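Uncharacterized protein (Sus scrofa, PDB 5BNF) is porcine CD38, a member of the ADP-ribosyl cyclase family that joins a helical part to a part built on a parallel beta-sheet. Local coordinates at residues K39-A44 and L109-K114; T20-R23 and E28-D31. All blocks are in the same frame, centred on the assembly; numbering follows the deposited sequence.

Interaction 1. Residues K39-A44 and L109-K114; sequences KAFTDA and LSWCGK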
loop_
_atom_site.group_PDB
_atom_site.type_symbol
_atom_site.label_atom_id
_atom_site.label_comp_id
_atom_site.label_asym_id
_atom_site.label_seq_id
_atom_site.Cartn_x
_atom_site.Cartn_y
_atom_site.Cartn_z
ATOM N N LYS A 39 18.478 0.466 -8.533
ATOM C CA LYS A 39 19.544 1.288 -7.985
ATOM C C LYS A 39 18.968 2.270 -6.975
ATOM O O LYS A 39 19.506 2.445 -5.887
ATOM C CB LYS A 39 20.244 2.058 -9.106
ATOM C CG LYS A 39 21.410 2.908 -8.635
ATOM C CD LYS A 39 22.533 2.043 -8.093
ATOM C CE LYS A 39 23.683 2.898 -7.599
ATOM N NZ LYS A 39 24.733 2.058 -6.957
ATOM N N ALA A 40 17.868 2.911 -7.349
ATOM C CA ALA A 40 17.209 3.881 -6.486
ATOM C C ALA A 40 16.676 3.249 -5.199
ATOM O O ALA A 40 16.832 3.799 -4.105
ATOM C CB ALA A 40 16.081 4.532 -7.238
ATOM N N PHE A 41 16.032 2.100 -5.343
ATOM C CA PHE A 41 15.481 1.386 -4.207
ATOM C C PHE A 41 16.622 1.175 -3.219
ATOM O O PHE A 41 16.584 1.660 -2.089
ATOM C CB PHE A 41 14.939 0.028 -4.660
ATOM C CG PHE A 41 13.788 -0.485 -3.836
ATOM C CD1 PHE A 41 13.703 -0.212 -2.472
ATOM C CD2 PHE A 41 12.799 -1.265 -4.424
ATOM C CE1 PHE A 41 12.646 -0.711 -1.707
ATOM C CE2 PHE A 41 11.739 -1.769 -3.671
ATOM C CZ PHE A 41 11.663 -1.490 -2.308
ATOM N N THR A 42 17.640 0.454 -3.678
ATOM C CA THR A 42 18.816 0.134 -2.882
ATOM C C THR A 42 19.535 1.365 -2.324
ATOM O O THR A 42 19.892 1.402 -1.147
ATOM C CB THR A 42 19.812 -0.689 -3.714
ATOM O OG1 THR A 42 19.171 -1.876 -4.192
ATOM C CG2 THR A 42 21.003 -1.077 -2.873
ATOM N N ASP A 43 19.748 2.369 -3.165
ATOM C CA ASP A 43 20.426 3.588 -2.738
ATOM C C ASP A 43 19.706 4.290 -1.608
ATOM O O ASP A 43 20.316 5.005 -0.815
ATOM C CB ASP A 43 20.563 4.551 -3.912
ATOM C CG ASP A 43 21.625 4.117 -4.891
ATOM O OD1 ASP A 43 22.117 2.976 -4.751
ATOM O OD2 ASP A 43 21.965 4.908 -5.797
ATOM N N ALA A 44 18.401 4.076 -1.541
ATOM C CA ALA A 44 17.568 4.701 -0.530
ATOM C C ALA A 44 17.805 4.237 0.905
ATOM O O ALA A 44 17.555 4.995 1.842
ATOM C CB ALA A 44 16.098 4.496 -0.894
ATOM N N LEU A 109 8.410 -8.433 0.600
ATOM C CA LEU A 109 9.838 -8.398 0.888
ATOM C C LEU A 109 10.206 -7.656 2.176
ATOM O O LEU A 109 9.400 -6.905 2.727
ATOM C CB LEU A 109 10.570 -7.772 -0.297
ATOM C CG LEU A 109 10.839 -8.626 -1.544
ATOM C CD1 LEU A 109 9.653 -9.485 -1.915
ATOM C CD2 LEU A 109 11.210 -7.689 -2.680
ATOM N N SER A 110 11.427 -7.892 2.649
ATOM C CA SER A 110 11.951 -7.242 3.849
ATOM C C SER A 110 13.321 -6.655 3.538
ATOM O O SER A 110 14.156 -7.313 2.921
ATOM C CB SER A 110 12.087 -8.244 4.995
ATOM O OG SER A 110 10.843 -8.451 5.637
ATOM N N TRP A 111 13.563 -5.422 3.968
ATOM C CA TRP A 111 14.849 -4.800 3.700
ATOM C C TRP A 111 15.264 -3.729 4.711
ATOM O O TRP A 111 14.429 -3.075 5.336
ATOM C CB TRP A 111 14.843 -4.205 2.287
ATOM C CG TRP A 111 13.907 -3.034 2.094
ATOM C CD1 TRP A 111 14.202 -1.714 2.276
ATOM C CD2 TRP A 111 12.529 -3.082 1.690
ATOM N NE1 TRP A 111 13.101 -0.939 2.015
ATOM C CE2 TRP A 111 12.060 -1.751 1.654
ATOM C CE3 TRP A 111 11.648 -4.114 1.360
ATOM C CZ2 TRP A 111 10.748 -1.426 1.296
ATOM C CZ3 TRP A 111 10.342 -3.793 1.003
ATOM C CH2 TRP A 111 9.905 -2.460 0.974
ATOM N N CYS A 112 16.573 -3.585 4.874
ATOM C CA CYS A 112 17.157 -2.591 5.757
ATOM C C CYS A 112 18.664 -2.661 5.631
ATOM O O CYS A 112 19.240 -3.733 5.416
ATOM C CB CYS A 112 16.739 -2.802 7.212
ATOM S SG CYS A 112 17.377 -4.279 8.052
ATOM N N GLY A 113 19.297 -1.501 5.735
ATOM C CA GLY A 113 20.734 -1.443 5.617
ATOM C C GLY A 113 21.410 -1.434 6.965
ATOM O O GLY A 113 20.830 -1.847 7.969
ATOM N N LYS A 114 22.643 -0.946 6.976
ATOM C CA LYS A 114 23.434 -0.884 8.186
ATOM C C LYS A 114 24.593 0.091 7.976
ATOM O O LYS A 114 25.271 0.041 6.948
ATOM C CB LYS A 114 23.958 -2.283 8.492
ATOM C CG LYS A 114 24.887 -2.397 9.674
ATOM C CD LYS A 114 25.265 -3.856 9.871
ATOM C CE LYS A 114 26.267 -4.045 10.995
ATOM N NZ LYS A 114 26.584 -5.486 11.173
#
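F41 and W111 meet as a T-shaped (edge-to-face) aromatic pair, which fastens helix 34-45 of this ADP-ribosyl cyclase family fold to the irregular chain that follows helix 101-106. Along F41 from CB outward, CB, CG and the near half of the ring do not yet touch W111; with CG anti to the backbone N (chi1 -151°), the ring is carried off the helix toward the loop. Contact begins at CE1, which stands 3.5 Å above the plane of the indole, shifted toward its rim, and lies 3.6 Å from W111 CE2. CZ, at the tip, sits 3.7 Å from W111 CZ2 and reaches on to CH2. The phenyl therefore stands nearly upright on the tryptophan: its plane makes 84° with the six-membered ring, and the two centroids are 5.0 Å apart.

W111 turns one face of its indole to the edge of the F41 ring, its CG set between the backbone N and the carbonyl carbon (chi1 67°). The buried N-H on its rim is satisfied by Y58 OH, a bond that should also help to fix the rotation of the indole. F10, F45 and F139 meet the same tryptophan, and F10 and F139 also meet F41, so the pair is part of a buried aromatic cluster. Next in the chain, C112 is tied to C125 by a disulfide. The fit reaches as far as the pyrrole nitrogen: F41 CE1 comes within 3.8 Å of W111 NE1.

Interaction 2. Residues T20-R23 and E28-D31; sequences TYIR and ELGD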
loop_
_atom_site.group_PDB
_atom_site.type_symbol
_atom_site.label_atom_id
_atom_site.label_comp_id
_atom_site.label_asym_id
_atom_site.label_seq_id
_atom_site.Cartn_x
_atom_site.Cartn_y
_atom_site.Cartn_z
ATOM N N THR A 20 9.539 -8.228 -15.292
ATOM C CA THR A 20 8.322 -8.996 -15.510
ATOM C C THR A 20 7.088 -8.091 -15.517
ATOM O O THR A 20 6.091 -8.392 -16.175
ATOM C CB THR A 20 8.143 -10.063 -14.426
ATOM O OG1 THR A 20 9.248 -10.971 -14.468
ATOM C CG2 THR A 20 6.858 -10.836 -14.647
ATOM N N TYR A 21 7.163 -6.977 -14.795
ATOM C CA TYR A 21 6.043 -6.047 -14.721
ATOM C C TYR A 21 5.892 -5.187 -15.975
ATOM O O TYR A 21 4.794 -5.066 -16.515
ATOM C CB TYR A 21 6.184 -5.123 -13.503
ATOM C CG TYR A 21 4.949 -4.284 -13.232
ATOM C CD1 TYR A 21 3.840 -4.826 -12.584
ATOM C CD2 TYR A 21 4.881 -2.954 -13.641
ATOM C CE1 TYR A 21 2.691 -4.056 -12.346
ATOM C CE2 TYR A 21 3.738 -2.180 -13.409
ATOM C CZ TYR A 21 2.653 -2.739 -12.760
ATOM O OH TYR A 21 1.544 -1.971 -12.505
ATOM N N ILE A 22 6.989 -4.593 -16.438
ATOM C CA ILE A 22 6.938 -3.715 -17.603
ATOM C C ILE A 22 6.902 -4.386 -18.970
ATOM O O ILE A 22 6.763 -3.705 -19.988
ATOM C CB ILE A 22 8.112 -2.729 -17.614
ATOM C CG1 ILE A 22 9.434 -3.491 -17.721
ATOM C CG2 ILE A 22 8.070 -1.871 -16.367
ATOM C CD1 ILE A 22 10.616 -2.609 -18.087
ATOM N N ARG A 23 7.028 -5.704 -19.009
ATOM C CA ARG A 23 6.996 -6.400 -20.285
ATOM C C ARG A 23 5.794 -7.313 -20.381
ATOM O O ARG A 23 5.393 -7.710 -21.476
ATOM C CB ARG A 23 8.270 -7.219 -20.471
ATOM C CG ARG A 23 9.523 -6.390 -20.703
ATOM C CD ARG A 23 10.661 -6.943 -19.871
ATOM N NE ARG A 23 11.974 -6.490 -20.312
ATOM C CZ ARG A 23 13.063 -7.249 -20.248
ATOM N NH1 ARG A 23 12.975 -8.483 -19.766
ATOM N NH2 ARG A 23 14.234 -6.784 -20.664
ATOM N N GLU A 28 2.138 -1.657 -20.969
ATOM C CA GLU A 28 1.849 -0.233 -21.059
ATOM C C GLU A 28 3.035 0.606 -20.588
ATOM O O GLU A 28 3.203 1.749 -21.012
ATOM C CB GLU A 28 0.629 0.115 -20.190
ATOM C CG GLU A 28 -0.752 -0.272 -20.744
ATOM C CD GLU A 28 -1.031 -1.767 -20.730
ATOM O OE1 GLU A 28 -0.850 -2.405 -19.672
ATOM O OE2 GLU A 28 -1.449 -2.306 -21.778
ATOM N N LEU A 29 3.857 0.031 -19.714
ATOM C CA LEU A 29 5.001 0.743 -19.156
ATOM C C LEU A 29 6.378 0.165 -19.492
ATOM O O LEU A 29 7.315 0.306 -18.709
ATOM C CB LEU A 29 4.851 0.814 -17.638
ATOM C CG LEU A 29 5.035 2.176 -16.977
ATOM C CD1 LEU A 29 3.699 2.673 -16.437
ATOM C CD2 LEU A 29 6.046 2.052 -15.859
ATOM N N GLY A 30 6.513 -0.472 -20.652
ATOM C CA GLY A 30 7.799 -1.042 -21.020
ATOM C C GLY A 30 8.859 0.014 -21.277
ATOM O O GLY A 30 10.021 -0.299 -21.538
ATOM N N ASP A 31 8.449 1.274 -21.198
ATOM C CA ASP A 31 9.337 2.407 -21.426
ATOM C C ASP A 31 10.246 2.719 -20.234
ATOM O O ASP A 31 11.234 3.450 -20.359
ATOM C CB ASP A 31 8.496 3.637 -21.812
ATOM C CG ASP A 31 7.212 3.763 -20.991
ATOM O OD1 ASP A 31 6.703 2.732 -20.507
ATOM O OD2 ASP A 31 6.696 4.892 -20.846
#
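I22 points its beta carbon toward L29 and G30, in the loop just beyond the end of its own helix. What it meets first is backbone: the CG2 methyl lies 3.3 Å from L29 O, while CB is as near to the same oxygen and faces G30 CA. The torsion explains the choice of branch. With CG1 set between the backbone N and the carbonyl carbon (chi1 63°), CG2 is left beside the N, and it is this methyl that runs against leucine. The L29 side chain passes alongside rather than pushing in end-on, its CB and CD2 both about 4.4 Å from I22 CG2, a loose apolar contact. CD1, on the other branch, reaches toward G30 O.

Behind the side chains the backbones close up, with the CA atoms of I22 and G30 4.4 Å apart. I22 O sits tightly against G30 CA, but its approach to G30 N is too badly angled for a hydrogen bond. The contact folds the chain back on the last turns of helix 10-25, where a wider pi-type turn spans 21-23, before helix 34-45 begins. L101 of helix 101-106 touches both L29 and Y21, and Y104 of that helix meets the Y21 ring.

Overall arrangement
The two contacts lie in series along the chain: interaction 2 lies where the loop after helix 10-25 comes back against that helix, and interaction 1 follows on helix 34-45, the next helix. Their centres are 22 Å apart and their nearest atoms about 12 Å, so they do not touch. Two helices connect them. Helix 10-25 carries segment 20-23 and, nearer its start, F10 and I14, which pack against interaction 1; helix 101-106 puts L101 against interaction 2 and I105 and A106 against F41. The C18-C34 disulfide adds a covalent tie between helices 10-25 and 34-45. Interaction 1 is fully buried, whereas interaction 2 is only partly so, at about 20 Å from the centre of the chain.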